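Local coordinates for protein iron transport multicopper oxidase FET3 (Saccharomyces cerevisiae, PDB 1ZPU) that oxidises ferrous to ferric iron with the electrons passed through four copper ions to dioxygen, feeding high-affinity iron uptake through the permease FTR1, at residues Trp11-Val16 with Ser21-Thr26; Gln168-Asn173 with Val199-Trp204; Met350-Ser355 with Glu363-Asn368; Arg406-Thr409 with Gly415-Pro418; Phe482-Gln485 with Ser489-Leu492. One frame throughout, in Å; residues are numbered along the deposited sequence.

Contact 1. Residues Trp11-Val16 with Ser21-Thr26; sequences WDYRNV and SRPVIT
The six-membered ring of Trp11 overlaps Ile25, whose CG1 lies over one face as a CH-pi contact, 3.9 Å from the ring centroid and 22° off the ring normal. With CG anti to the carbonyl carbon (chi1 -71°), the indole swings over toward the partner strand, so that Trp11 CE3 also reaches Pro23 CB at 3.8 Å. The proline is shared between two aromatics: its CG sits over a face of the Tyr13 ring, 4.0 Å from the centroid, and the tyrosine and proline run alongside with a common direction. Four backbone bonds tie the strands into an antiparallel hairpin, with 22-27 an outermost strand of its sheet in the first plastocyanin-like domain. Asp12 and Val24 exchange two, the shorter from Val24 N to Asp12 O at 2.7 Å; Arg14 and Arg22 exchange the others, of which Arg22 N to Arg14 O is markedly bent, 134° at the hydrogen. Trp11, Tyr13, Pro23 and Ile25 occupy one face. On the other, Val24 CG2 meets Arg14 CG at 3.6 Å, and Trp142 of strand 133-142 covers Val24 and Val16. Arg22 NE bonds Pro23 O, and the guanidinium goes on to Tyr143 O and a salt bridge with Asp114.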
# COMPACT_ATOMS: atom_id res chain seq x y z
N TRP A 11 20.02 -12.16 0.70
CA TRP A 11 20.37 -11.50 -0.55
C TRP A 11 20.96 -12.50 -1.54
O TRP A 11 21.82 -13.29 -1.18
CB TRP A 11 21.38 -10.38 -0.31
CG TRP A 11 20.83 -9.18 0.38
CD1 TRP A 11 20.96 -8.86 1.70
CD2 TRP A 11 20.06 -8.12 -0.21
NE1 TRP A 11 20.32 -7.68 1.98
CE2 TRP A 11 19.75 -7.20 0.82
CE3 TRP A 11 19.59 -7.87 -1.51
CZ2 TRP A 11 19.00 -6.03 0.59
CZ3 TRP A 11 18.84 -6.70 -1.74
CH2 TRP A 11 18.56 -5.80 -0.68
N ASP A 12 20.48 -12.45 -2.77
CA ASP A 12 21.04 -13.24 -3.86
C ASP A 12 20.88 -12.50 -5.16
O ASP A 12 19.98 -11.67 -5.30
CB ASP A 12 20.35 -14.60 -3.94
CG ASP A 12 21.00 -15.62 -3.04
OD1 ASP A 12 21.99 -16.26 -3.50
OD2 ASP A 12 20.55 -15.78 -1.87
N TYR A 13 21.76 -12.80 -6.11
CA TYR A 13 21.66 -12.23 -7.45
C TYR A 13 20.54 -12.87 -8.27
O TYR A 13 20.42 -14.09 -8.31
CB TYR A 13 23.01 -12.34 -8.18
CG TYR A 13 23.98 -11.29 -7.71
CD1 TYR A 13 24.86 -11.54 -6.65
CD2 TYR A 13 23.98 -10.02 -8.29
CE1 TYR A 13 25.73 -10.55 -6.20
CE2 TYR A 13 24.85 -9.03 -7.85
CZ TYR A 13 25.73 -9.30 -6.80
OH TYR A 13 26.59 -8.29 -6.37
N ARG A 14 19.70 -12.03 -8.88
CA ARG A 14 18.78 -12.47 -9.93
C ARG A 14 18.81 -11.45 -11.05
O ARG A 14 19.16 -10.28 -10.84
CB ARG A 14 17.33 -12.57 -9.44
CG ARG A 14 16.99 -13.68 -8.48
CD ARG A 14 17.34 -15.07 -8.96
NE ARG A 14 17.92 -15.75 -7.81
CZ ARG A 14 17.32 -16.68 -7.07
NH1 ARG A 14 16.10 -17.12 -7.40
NH2 ARG A 14 17.97 -17.20 -6.03
N ASN A 15 18.44 -11.89 -12.25
CA ASN A 15 18.24 -10.96 -13.33
C ASN A 15 16.75 -10.92 -13.63
O ASN A 15 16.28 -11.62 -14.52
CB ASN A 15 19.07 -11.33 -14.56
CG ASN A 15 19.03 -10.26 -15.62
OD1 ASN A 15 18.07 -9.50 -15.71
ND2 ASN A 15 20.08 -10.18 -16.44
N VAL A 16 16.02 -10.13 -12.87
CA VAL A 16 14.57 -10.08 -12.93
C VAL A 16 14.10 -9.46 -14.25
O VAL A 16 13.23 -9.97 -14.95
CB VAL A 16 14.04 -9.20 -11.79
CG1 VAL A 16 12.52 -9.07 -11.86
CG2 VAL A 16 14.51 -9.77 -10.46
N SER A 21 21.90 -8.48 -13.77
CA SER A 21 22.01 -9.34 -12.61
C SER A 21 22.34 -8.45 -11.42
O SER A 21 23.23 -7.62 -11.46
CB SER A 21 23.03 -10.47 -12.78
OG SER A 21 22.53 -11.65 -12.16
N ARG A 22 21.58 -8.64 -10.35
CA ARG A 22 21.43 -7.63 -9.35
C ARG A 22 20.94 -8.34 -8.08
O ARG A 22 20.14 -9.28 -8.17
CB ARG A 22 20.38 -6.68 -9.91
CG ARG A 22 19.97 -5.58 -9.02
CD ARG A 22 18.48 -5.51 -9.00
NE ARG A 22 18.04 -5.55 -7.61
CZ ARG A 22 17.29 -4.63 -7.03
NH1 ARG A 22 16.84 -3.59 -7.73
NH2 ARG A 22 16.97 -4.76 -5.76
N PRO A 23 21.44 -7.94 -6.90
CA PRO A 23 20.96 -8.59 -5.68
C PRO A 23 19.50 -8.29 -5.40
O PRO A 23 19.07 -7.14 -5.50
CB PRO A 23 21.86 -8.01 -4.57
CG PRO A 23 22.97 -7.36 -5.25
CD PRO A 23 22.46 -6.93 -6.61
N VAL A 24 18.74 -9.32 -5.05
CA VAL A 24 17.35 -9.17 -4.65
C VAL A 24 17.16 -9.84 -3.28
O VAL A 24 17.99 -10.66 -2.87
CB VAL A 24 16.38 -9.75 -5.72
CG1 VAL A 24 16.53 -9.02 -7.04
CG2 VAL A 24 16.62 -11.22 -5.93
N ILE A 25 16.08 -9.48 -2.58
CA ILE A 25 15.78 -10.08 -1.26
C ILE A 25 15.08 -11.44 -1.40
O ILE A 25 13.95 -11.53 -1.89
CB ILE A 25 14.98 -9.16 -0.33
CG1 ILE A 25 15.51 -7.73 -0.38
CG2 ILE A 25 15.07 -9.67 1.11
CD1 ILE A 25 14.89 -6.78 0.63
N THR A 26 15.76 -12.49 -0.94
CA THR A 26 15.24 -13.84 -1.08
C THR A 26 14.48 -14.31 0.15
O THR A 26 14.66 -13.78 1.24
CB THR A 26 16.39 -14.80 -1.39
OG1 THR A 26 17.44 -14.60 -0.45
CG2 THR A 26 16.92 -14.52 -2.79

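Contact 2. Residues Gln168-Asn173 with Val199-Trp204; sequences QNLIVN and VSQYFW. With NAG (2-acetamido-2-deoxy-beta-D-glucopyranose), chain G; MAN (alpha-D-mannopyranose), chain H.
Asn169 ND2 donates to O2 of a mannose at 3.1 Å, with an angle of 160° at the hydrogen, while OD1 of the same amide stands 2.9 Å from the sugar's O3. The two ends of the carboxamide thus face neighbouring oxygens of the mannose, and Gln168 O adds a polar contact from the backbone alongside. At the far end of the strand, Asn173 ND2 is covalently joined to C1 of an N-acetylglucosamine, and its OD1 accepts a bond from Ser138 N, which steadies the amide carrying the glycan.

Along the strand, between the residues that meet the two sugars, Leu170 carries the contact with residues 199-204. Its CD2 approaches Gln201 NE2 to 3.5 Å and Val199 CG1 to 4.4 Å. The leucine and glutamine side chains pass one another head to tail, methyls alongside the amide. Gln201 is extended beyond CG, its CG beside the backbone N (chi1 -63°), which carries the amide across to the leucine; OE1 is held by Gln254 NE2, a donor that also serves Ile171 O. Phe256 packs on both Leu170 and Val199. With the nearest CA atoms, those of Leu170 and Gln201, 8.9 Å apart and no backbone pairing, the strands belong to different sheets: Leu170 fills the interior of the second plastocyanin-like domain's beta sandwich, while Gln168 and Asn169 form a classic beta bulge against Trp142.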
# COMPACT_ATOMS: atom_id res chain seq x y z
N GLN A 168 13.82 1.40 -14.18
CA GLN A 168 14.42 1.03 -15.45
C GLN A 168 13.48 0.28 -16.37
O GLN A 168 13.67 0.30 -17.58
CB GLN A 168 15.71 0.26 -15.23
CG GLN A 168 16.94 1.16 -15.00
CD GLN A 168 16.79 2.05 -13.77
OE1 GLN A 168 16.99 1.60 -12.64
NE2 GLN A 168 16.41 3.30 -13.99
N ASN A 169 12.47 -0.37 -15.79
CA ASN A 169 11.51 -1.16 -16.55
C ASN A 169 10.26 -1.49 -15.76
O ASN A 169 10.28 -1.51 -14.53
CB ASN A 169 12.13 -2.48 -17.00
CG ASN A 169 12.71 -2.41 -18.40
OD1 ASN A 169 12.03 -1.99 -19.36
ND2 ASN A 169 13.96 -2.81 -18.52
N LEU A 170 9.18 -1.79 -16.48
CA LEU A 170 8.01 -2.43 -15.90
C LEU A 170 8.17 -3.95 -15.93
O LEU A 170 8.67 -4.52 -16.90
CB LEU A 170 6.74 -2.03 -16.67
CG LEU A 170 6.31 -0.57 -16.54
CD1 LEU A 170 5.00 -0.29 -17.26
CD2 LEU A 170 6.18 -0.19 -15.08
N ILE A 171 7.73 -4.61 -14.86
CA ILE A 171 7.75 -6.06 -14.79
C ILE A 171 6.38 -6.65 -14.41
O ILE A 171 5.53 -5.96 -13.85
CB ILE A 171 8.86 -6.54 -13.85
CG1 ILE A 171 8.72 -5.90 -12.47
CG2 ILE A 171 10.21 -6.22 -14.45
CD1 ILE A 171 9.53 -6.57 -11.42
N VAL A 172 6.16 -7.91 -14.80
CA VAL A 172 5.00 -8.71 -14.39
C VAL A 172 5.49 -10.04 -13.86
O VAL A 172 6.37 -10.66 -14.47
CB VAL A 172 4.00 -9.07 -15.55
CG1 VAL A 172 2.71 -8.36 -15.38
CG2 VAL A 172 4.57 -8.83 -16.95
N ASN A 173 4.92 -10.49 -12.74
CA ASN A 173 5.34 -11.75 -12.10
C ASN A 173 6.84 -11.89 -12.06
O ASN A 173 7.36 -12.95 -12.29
CB ASN A 173 4.76 -12.97 -12.80
CG ASN A 173 3.39 -13.31 -12.32
OD1 ASN A 173 2.69 -12.46 -11.74
ND2 ASN A 173 2.98 -14.56 -12.56
N VAL A 199 5.38 3.67 -9.24
CA VAL A 199 4.67 4.15 -10.41
C VAL A 199 3.28 3.51 -10.65
O VAL A 199 3.11 2.30 -10.61
CB VAL A 199 5.66 3.96 -11.59
CG1 VAL A 199 5.00 3.39 -12.82
CG2 VAL A 199 6.39 5.24 -11.85
N SER A 200 2.26 4.33 -10.89
CA SER A 200 0.96 3.80 -11.34
C SER A 200 1.06 3.17 -12.73
O SER A 200 1.90 3.56 -13.55
CB SER A 200 -0.07 4.92 -11.46
OG SER A 200 -0.31 5.60 -10.24
N GLN A 201 0.21 2.21 -13.04
CA GLN A 201 0.26 1.60 -14.36
C GLN A 201 -1.09 1.54 -15.02
O GLN A 201 -2.11 1.34 -14.35
CB GLN A 201 0.81 0.19 -14.27
CG GLN A 201 2.23 0.09 -13.75
CD GLN A 201 2.81 -1.28 -13.98
OE1 GLN A 201 2.43 -1.97 -14.93
NE2 GLN A 201 3.72 -1.69 -13.11
N TYR A 202 -1.11 1.72 -16.33
CA TYR A 202 -2.30 1.40 -17.09
C TYR A 202 -2.18 -0.05 -17.50
O TYR A 202 -1.08 -0.53 -17.83
CB TYR A 202 -2.45 2.26 -18.33
CG TYR A 202 -2.47 3.73 -18.07
CD1 TYR A 202 -1.27 4.45 -18.04
CD2 TYR A 202 -3.67 4.43 -17.88
CE1 TYR A 202 -1.26 5.81 -17.81
CE2 TYR A 202 -3.68 5.80 -17.65
CZ TYR A 202 -2.47 6.48 -17.62
OH TYR A 202 -2.41 7.84 -17.39
N PHE A 203 -3.30 -0.76 -17.49
CA PHE A 203 -3.30 -2.15 -17.84
C PHE A 203 -4.45 -2.46 -18.77
O PHE A 203 -5.59 -2.04 -18.52
CB PHE A 203 -3.43 -3.01 -16.60
CG PHE A 203 -3.44 -4.47 -16.88
CD1 PHE A 203 -2.25 -5.19 -16.96
CD2 PHE A 203 -4.65 -5.14 -17.09
CE1 PHE A 203 -2.26 -6.55 -17.22
CE2 PHE A 203 -4.68 -6.49 -17.36
CZ PHE A 203 -3.48 -7.20 -17.43
N TRP A 204 -4.16 -3.23 -19.83
CA TRP A 204 -5.20 -3.71 -20.73
C TRP A 204 -4.78 -4.92 -21.56
O TRP A 204 -3.59 -5.19 -21.71
CB TRP A 204 -5.70 -2.59 -21.65
CG TRP A 204 -4.75 -2.14 -22.74
CD1 TRP A 204 -4.76 -2.55 -24.03
CD2 TRP A 204 -3.69 -1.18 -22.62
NE1 TRP A 204 -3.77 -1.90 -24.74
CE2 TRP A 204 -3.10 -1.05 -23.90
CE3 TRP A 204 -3.18 -0.41 -21.56
CZ2 TRP A 204 -2.03 -0.19 -24.16
CZ3 TRP A 204 -2.11 0.44 -21.81
CH2 TRP A 204 -1.55 0.55 -23.10
C1 NAG G . 1.74 -15.00 -11.95
C2 NAG G . 1.23 -16.17 -12.79
C3 NAG G . 0.01 -16.81 -12.15
C4 NAG G . 0.21 -17.13 -10.66
C5 NAG G . 0.78 -15.91 -9.96
C6 NAG G . 1.21 -16.34 -8.58
C7 NAG G . 1.38 -16.35 -15.23
C8 NAG G . 0.77 -16.01 -16.57
N2 NAG G . 0.92 -15.74 -14.14
O3 NAG G . -0.26 -18.01 -12.82
O4 NAG G . -1.01 -17.37 -10.00
O5 NAG G . 1.93 -15.45 -10.63
O6 NAG G . 1.65 -15.24 -7.82
O7 NAG G . 2.28 -17.18 -15.18
C1 MAN H . 16.85 -1.04 -22.19
C2 MAN H . 15.34 -0.98 -22.02
C3 MAN H . 14.92 0.17 -21.11
C4 MAN H . 15.75 0.14 -19.83
C5 MAN H . 17.23 0.16 -20.14
C6 MAN H . 18.02 0.05 -18.86
O2 MAN H . 14.90 -2.17 -21.42
O3 MAN H . 13.56 0.06 -20.77
O4 MAN H . 15.43 1.24 -19.03
O5 MAN H . 17.52 -0.96 -20.95
O6 MAN H . 19.38 -0.08 -19.21

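Contact 3. Residues Met350-Ser355 with Glu363-Asn368; sequences MTVLSS and EIYGSN
Apolar contact dominates, and the ring of Tyr365 carries most of it. Val352 CG1 comes to the edge of the ring, near its plane, at 3.8 Å from Tyr365 CE2, while Val352 CB lies 3.6 Å from Tyr365 OH. The tyrosine reaches the helix end because its CG is anti to the carbonyl carbon (chi1 -60°), which sends the ring obliquely across Thr351 and Val352. One residue earlier, Ile364 CD1 touches Ser355 CB at 3.8 Å, and Ile364 CG1 lies over a face of the tyrosine ring, offset toward its rim.

Polar atoms take part chiefly by proximity. Thr351 OG1 is 3.5 Å from Tyr365 CE2, and its own, weak bond goes to Thr348 O within the helix. Tyr365 OH is hydrogen-bonded to Ala359 O, in the loop joining the two segments. With an alanine in place of Tyr365, the Ala359 carbonyl would probably lose its hydroxyl partner and a gap would be likely to open beside Val352 and Thr351.

Backbone bonds shape each partner separately: Ser354 N to Thr351 O at 3.1 Å in one, Gly366 N to Glu363 O at 3.3 Å in the other. The result is a helix end joined to a 3-10 turn through a buried tyrosine, within the third plastocyanin-like domain, where Tyr365 also meets Thr371 and Ile373 of the strand that follows.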
# COMPACT_ATOMS: atom_id res chain seq x y z
N MET A 350 3.21 0.19 21.91
CA MET A 350 3.90 -0.09 23.15
C MET A 350 3.63 0.96 24.23
O MET A 350 3.60 0.63 25.43
CB MET A 350 5.40 -0.26 22.89
CG MET A 350 5.81 -1.68 22.53
SD MET A 350 5.10 -2.34 21.00
CE MET A 350 6.18 -3.74 20.71
N THR A 351 3.41 2.21 23.82
CA THR A 351 3.11 3.25 24.81
C THR A 351 1.65 3.20 25.25
O THR A 351 1.37 3.35 26.43
CB THR A 351 3.58 4.70 24.43
OG1 THR A 351 2.49 5.46 23.90
CG2 THR A 351 4.75 4.70 23.47
N VAL A 352 0.73 2.95 24.31
CA VAL A 352 -0.68 2.75 24.70
C VAL A 352 -0.87 1.57 25.67
O VAL A 352 -1.67 1.65 26.61
CB VAL A 352 -1.68 2.70 23.48
CG1 VAL A 352 -0.98 2.70 22.16
CG2 VAL A 352 -2.66 1.53 23.60
N LEU A 353 -0.09 0.51 25.47
CA LEU A 353 -0.17 -0.66 26.34
C LEU A 353 0.52 -0.50 27.69
O LEU A 353 0.49 -1.42 28.51
CB LEU A 353 0.34 -1.90 25.61
CG LEU A 353 -0.58 -2.37 24.49
CD1 LEU A 353 0.05 -3.54 23.73
CD2 LEU A 353 -1.97 -2.75 25.00
N SER A 354 1.13 0.66 27.94
CA SER A 354 1.79 0.88 29.23
C SER A 354 1.60 2.29 29.80
O SER A 354 2.29 2.67 30.74
CB SER A 354 3.28 0.53 29.16
OG SER A 354 3.91 1.25 28.13
N SER A 355 0.65 3.03 29.24
CA SER A 355 0.32 4.37 29.70
C SER A 355 -0.89 4.37 30.64
O SER A 355 -1.22 5.39 31.24
CB SER A 355 0.02 5.29 28.51
OG SER A 355 -1.04 4.77 27.71
N GLU A 363 -0.98 14.09 23.75
CA GLU A 363 0.34 14.67 24.00
C GLU A 363 1.43 13.61 24.16
O GLU A 363 2.56 13.82 23.72
CB GLU A 363 0.28 15.55 25.25
CG GLU A 363 1.48 16.45 25.41
CD GLU A 363 1.44 17.25 26.69
OE1 GLU A 363 1.44 16.64 27.79
OE2 GLU A 363 1.42 18.49 26.60
N ILE A 364 1.08 12.48 24.77
CA ILE A 364 2.07 11.46 25.15
C ILE A 364 2.61 10.67 23.97
O ILE A 364 3.63 9.98 24.10
CB ILE A 364 1.53 10.44 26.19
CG1 ILE A 364 0.40 9.60 25.60
CG2 ILE A 364 1.10 11.16 27.46
CD1 ILE A 364 0.39 8.16 26.06
N TYR A 365 1.94 10.77 22.82
CA TYR A 365 2.37 10.03 21.65
C TYR A 365 3.36 10.83 20.80
O TYR A 365 3.89 10.30 19.82
CB TYR A 365 1.18 9.59 20.81
CG TYR A 365 0.22 8.69 21.54
CD1 TYR A 365 -0.91 9.21 22.16
CD2 TYR A 365 0.45 7.31 21.61
CE1 TYR A 365 -1.79 8.39 22.82
CE2 TYR A 365 -0.44 6.48 22.27
CZ TYR A 365 -1.56 7.03 22.88
OH TYR A 365 -2.45 6.24 23.54
N GLY A 366 3.61 12.08 21.18
CA GLY A 366 4.60 12.91 20.50
C GLY A 366 4.00 14.00 19.63
O GLY A 366 2.84 13.92 19.22
N SER A 367 4.82 15.02 19.36
CA SER A 367 4.41 16.17 18.56
C SER A 367 4.80 16.01 17.09
O SER A 367 4.17 16.61 16.21
CB SER A 367 5.05 17.43 19.11
OG SER A 367 6.45 17.24 19.26
N ASN A 368 5.83 15.20 16.83
CA ASN A 368 6.39 15.08 15.48
C ASN A 368 6.04 13.73 14.86
O ASN A 368 6.73 13.20 13.97
CB ASN A 368 7.90 15.29 15.50
CG ASN A 368 8.37 16.11 14.33
OD1 ASN A 368 9.23 16.97 14.49
ND2 ASN A 368 7.81 15.87 13.15

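Contact 4. Residues Arg406-Thr409 with Gly415-Pro418; sequences RDRT and GEVP
Glu416, with the larger buried surface of the pair, presents OE1 to the guanidinium of Arg408 in a salt bridge. OE1 sits at the edge of that group, practically in its plane, between the two terminal nitrogens: Arg408 NH2 donates to Glu416 OE1 at 3.3 Å with 153° at the hydrogen, and the bond from NH1 to the same oxygen is weak. This is a forked grip on one oxygen and not a two-oxygen pairing, since both nitrogens approach OE1 while Glu416 OE2 stays 3.8 Å from Arg408 NH1. The guanidinium and carboxylate planes stand 38° apart, and NH2 meets OE1 from above the carboxylate plane.

Arg408 gets there by a chain extended from CG to NE, launched with CG between the backbone N and the carbonyl carbon (chi1 71°). At its root, Arg408 N binds Asp407 OD1 at 2.8 Å. Glu416 is likewise extended beyond CG and comes in roughly perpendicular to the arginine; its second oxygen, OE2, accepts from Asp411 N, so the carboxylate binds both the arginine and the loop backbone. A glutamine in place of Glu416 would probably leave the Arg408 guanidinium without its countercharge, with at most an uncharged amide oxygen to meet it. Thr409 contributes little, its O 4.0 Å from Glu416 OE2.

Beyond Arg406, which ends strand 401-406, both segments are irregular. This is a surface salt bridge across the long loop between strands 401-406 and 434-436 of the third plastocyanin-like domain.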
# COMPACT_ATOMS: atom_id res chain seq x y z
N ARG A 406 -13.58 12.59 -4.65
CA ARG A 406 -12.23 12.59 -5.18
C ARG A 406 -12.20 13.49 -6.42
O ARG A 406 -12.50 13.05 -7.53
CB ARG A 406 -11.79 11.18 -5.55
CG ARG A 406 -10.37 11.16 -6.07
CD ARG A 406 -10.31 10.37 -7.34
NE ARG A 406 -9.58 9.15 -7.10
CZ ARG A 406 -9.86 7.98 -7.64
NH1 ARG A 406 -10.88 7.85 -8.48
NH2 ARG A 406 -9.09 6.92 -7.32
N ASP A 407 -11.82 14.75 -6.21
CA ASP A 407 -11.96 15.79 -7.23
C ASP A 407 -11.08 15.54 -8.47
O ASP A 407 -10.16 14.70 -8.43
CB ASP A 407 -11.71 17.17 -6.59
CG ASP A 407 -12.46 18.30 -7.28
OD1 ASP A 407 -13.12 18.08 -8.32
OD2 ASP A 407 -12.39 19.44 -6.77
N ARG A 408 -11.37 16.25 -9.56
CA ARG A 408 -10.68 16.14 -10.85
C ARG A 408 -9.23 16.62 -10.79
O ARG A 408 -8.82 17.24 -9.81
CB ARG A 408 -11.41 16.96 -11.91
CG ARG A 408 -11.28 18.48 -11.75
CD ARG A 408 -12.04 19.23 -12.82
NE ARG A 408 -11.97 20.69 -12.67
CZ ARG A 408 -11.00 21.46 -13.18
NH1 ARG A 408 -9.99 20.94 -13.85
NH2 ARG A 408 -11.05 22.78 -13.00
N THR A 409 -8.47 16.35 -11.84
CA THR A 409 -7.11 16.87 -11.95
C THR A 409 -7.13 18.38 -12.16
O THR A 409 -7.92 18.88 -12.96
CB THR A 409 -6.29 16.16 -13.05
OG1 THR A 409 -5.90 14.85 -12.57
CG2 THR A 409 -5.03 16.94 -13.41
N GLY A 415 -2.05 25.99 -16.13
CA GLY A 415 -2.06 27.18 -15.29
C GLY A 415 -2.96 27.11 -14.08
O GLY A 415 -3.16 28.11 -13.40
N GLU A 416 -3.50 25.93 -13.79
CA GLU A 416 -4.44 25.78 -12.68
C GLU A 416 -3.71 25.62 -11.36
O GLU A 416 -2.62 25.04 -11.30
CB GLU A 416 -5.36 24.60 -12.92
CG GLU A 416 -6.17 24.71 -14.18
CD GLU A 416 -7.06 23.51 -14.40
OE1 GLU A 416 -8.28 23.72 -14.52
OE2 GLU A 416 -6.55 22.37 -14.45
N VAL A 417 -4.33 26.14 -10.30
CA VAL A 417 -3.81 26.08 -8.94
C VAL A 417 -4.51 24.97 -8.14
O VAL A 417 -5.53 24.43 -8.58
CB VAL A 417 -3.96 27.45 -8.19
CG1 VAL A 417 -2.87 28.42 -8.60
CG2 VAL A 417 -5.36 28.04 -8.41
N PRO A 418 -3.95 24.61 -6.96
CA PRO A 418 -4.58 23.64 -6.06
C PRO A 418 -5.94 24.09 -5.51
O PRO A 418 -6.12 25.26 -5.20
CB PRO A 418 -3.57 23.54 -4.91
CG PRO A 418 -2.28 24.00 -5.49
CD PRO A 418 -2.66 25.08 -6.44

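Contact 5. Residues Phe482-Gln485 with Ser489-Leu492; sequences FGIQ and SQQL
Ile484 and Gln490 make the close part of this contact: Ile484 CG2 meets Gln490 CG at 3.5 Å, and the backbone oxygen Ile484 O lies 3.4 Å from Gln490 CB. The two side chains cross at a slant. Gln490 CG lies anti to the backbone N (chi1 -154°), and a bend at chi2 then turns the amide off the helix, where OE1 accepts a weak bond from Ala70 N in another part of the chain. Ile484 is buried from further directions, by Leu349 and Val352 of helix 348-352 and by Pro456.

The other side is looser. Gln491 is exposed, and its bent chain brings NE2 to 3.5 Å from Gln485 O; the same nitrogen makes a weak hydrogen bond to Ala487 O, between the segments. Gln485 points its CB away from residues 489-492, and its NE2 is engaged by Gly356 O and Val352 O. The nearest CA atoms, those of Ile484 and Gln490, are 6.3 Å apart as the chain doubles back after helix 481-486. The aliphatic part of a glutamine therefore supplies the packing against the isoleucine, while the amide groups on both segments find their hydrogen bonds with residues outside the contact.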
# COMPACT_ATOMS: atom_id res chain seq x y z
N PHE A 482 -8.35 2.74 24.84
CA PHE A 482 -8.93 1.98 25.94
C PHE A 482 -9.49 0.64 25.46
O PHE A 482 -9.38 -0.36 26.15
CB PHE A 482 -9.98 2.79 26.70
CG PHE A 482 -9.44 4.02 27.38
CD1 PHE A 482 -10.12 5.23 27.29
CD2 PHE A 482 -8.25 3.97 28.10
CE1 PHE A 482 -9.62 6.38 27.91
CE2 PHE A 482 -7.75 5.12 28.72
CZ PHE A 482 -8.43 6.32 28.62
N GLY A 483 -10.08 0.64 24.27
CA GLY A 483 -10.51 -0.60 23.62
C GLY A 483 -9.36 -1.55 23.38
O GLY A 483 -9.50 -2.76 23.55
N ILE A 484 -8.21 -0.99 23.00
CA ILE A 484 -6.98 -1.76 22.80
C ILE A 484 -6.54 -2.40 24.11
O ILE A 484 -6.27 -3.60 24.15
CB ILE A 484 -5.82 -0.89 22.22
CG1 ILE A 484 -6.13 -0.46 20.79
CG2 ILE A 484 -4.50 -1.63 22.24
CD1 ILE A 484 -5.36 0.76 20.38
N GLN A 485 -6.49 -1.61 25.18
CA GLN A 485 -6.03 -2.10 26.48
C GLN A 485 -6.95 -3.18 27.04
O GLN A 485 -6.48 -4.14 27.65
CB GLN A 485 -5.96 -0.96 27.50
CG GLN A 485 -4.80 0.00 27.33
CD GLN A 485 -4.97 1.25 28.19
OE1 GLN A 485 -6.08 1.61 28.59
NE2 GLN A 485 -3.86 1.93 28.47
N SER A 489 -6.56 -10.33 23.67
CA SER A 489 -5.89 -10.69 22.42
C SER A 489 -4.86 -9.67 21.93
O SER A 489 -4.04 -9.94 21.04
CB SER A 489 -6.94 -10.90 21.31
OG SER A 489 -7.71 -9.72 21.09
N GLN A 490 -4.90 -8.48 22.53
CA GLN A 490 -4.12 -7.36 22.08
C GLN A 490 -2.77 -7.26 22.80
O GLN A 490 -1.85 -6.61 22.32
CB GLN A 490 -4.94 -6.09 22.28
CG GLN A 490 -4.59 -4.97 21.37
CD GLN A 490 -4.97 -5.24 19.93
OE1 GLN A 490 -4.13 -5.62 19.12
NE2 GLN A 490 -6.25 -5.05 19.61
N GLN A 491 -2.67 -7.92 23.96
CA GLN A 491 -1.44 -7.89 24.77
C GLN A 491 -0.26 -8.49 24.01
O GLN A 491 -0.42 -9.46 23.28
CB GLN A 491 -1.64 -8.60 26.12
CG GLN A 491 -2.77 -8.04 27.04
CD GLN A 491 -2.69 -6.52 27.22
OE1 GLN A 491 -1.85 -6.01 27.97
NE2 GLN A 491 -3.59 -5.79 26.55
N LEU A 492 0.91 -7.88 24.17
CA LEU A 492 2.11 -8.30 23.44
C LEU A 492 2.63 -9.64 23.92
O LEU A 492 2.71 -9.90 25.12
CB LEU A 492 3.22 -7.24 23.53
CG LEU A 492 2.87 -5.83 23.05
CD1 LEU A 492 3.83 -4.79 23.60
CD2 LEU A 492 2.79 -5.75 21.53

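Contacts 2 and 3 are buried, contacts 1 and 5 partly so, and contact 4 lies at the surface. Chemistry follows place: paired strands give contact 1 its backbone ladder, contacts 2 and 3 pack carbon against the polar groups of Gln201, Thr351 and Tyr365, contact 5 uses the aliphatic part of a glutamine, and contact 4 relies on charge. Contacts 1 and 2 belong to the first and second plastocyanin-like domains yet touch, Val16 CG1 to Ile171 CD1 at 3.9 Å. Contacts 3 and 5, centres about 14 Å apart, share a neighbourhood in which Leu353 and Met350 pack on Leu492. Contact 4 approaches contact 2 to about 9 Å between nearest atoms without touching it.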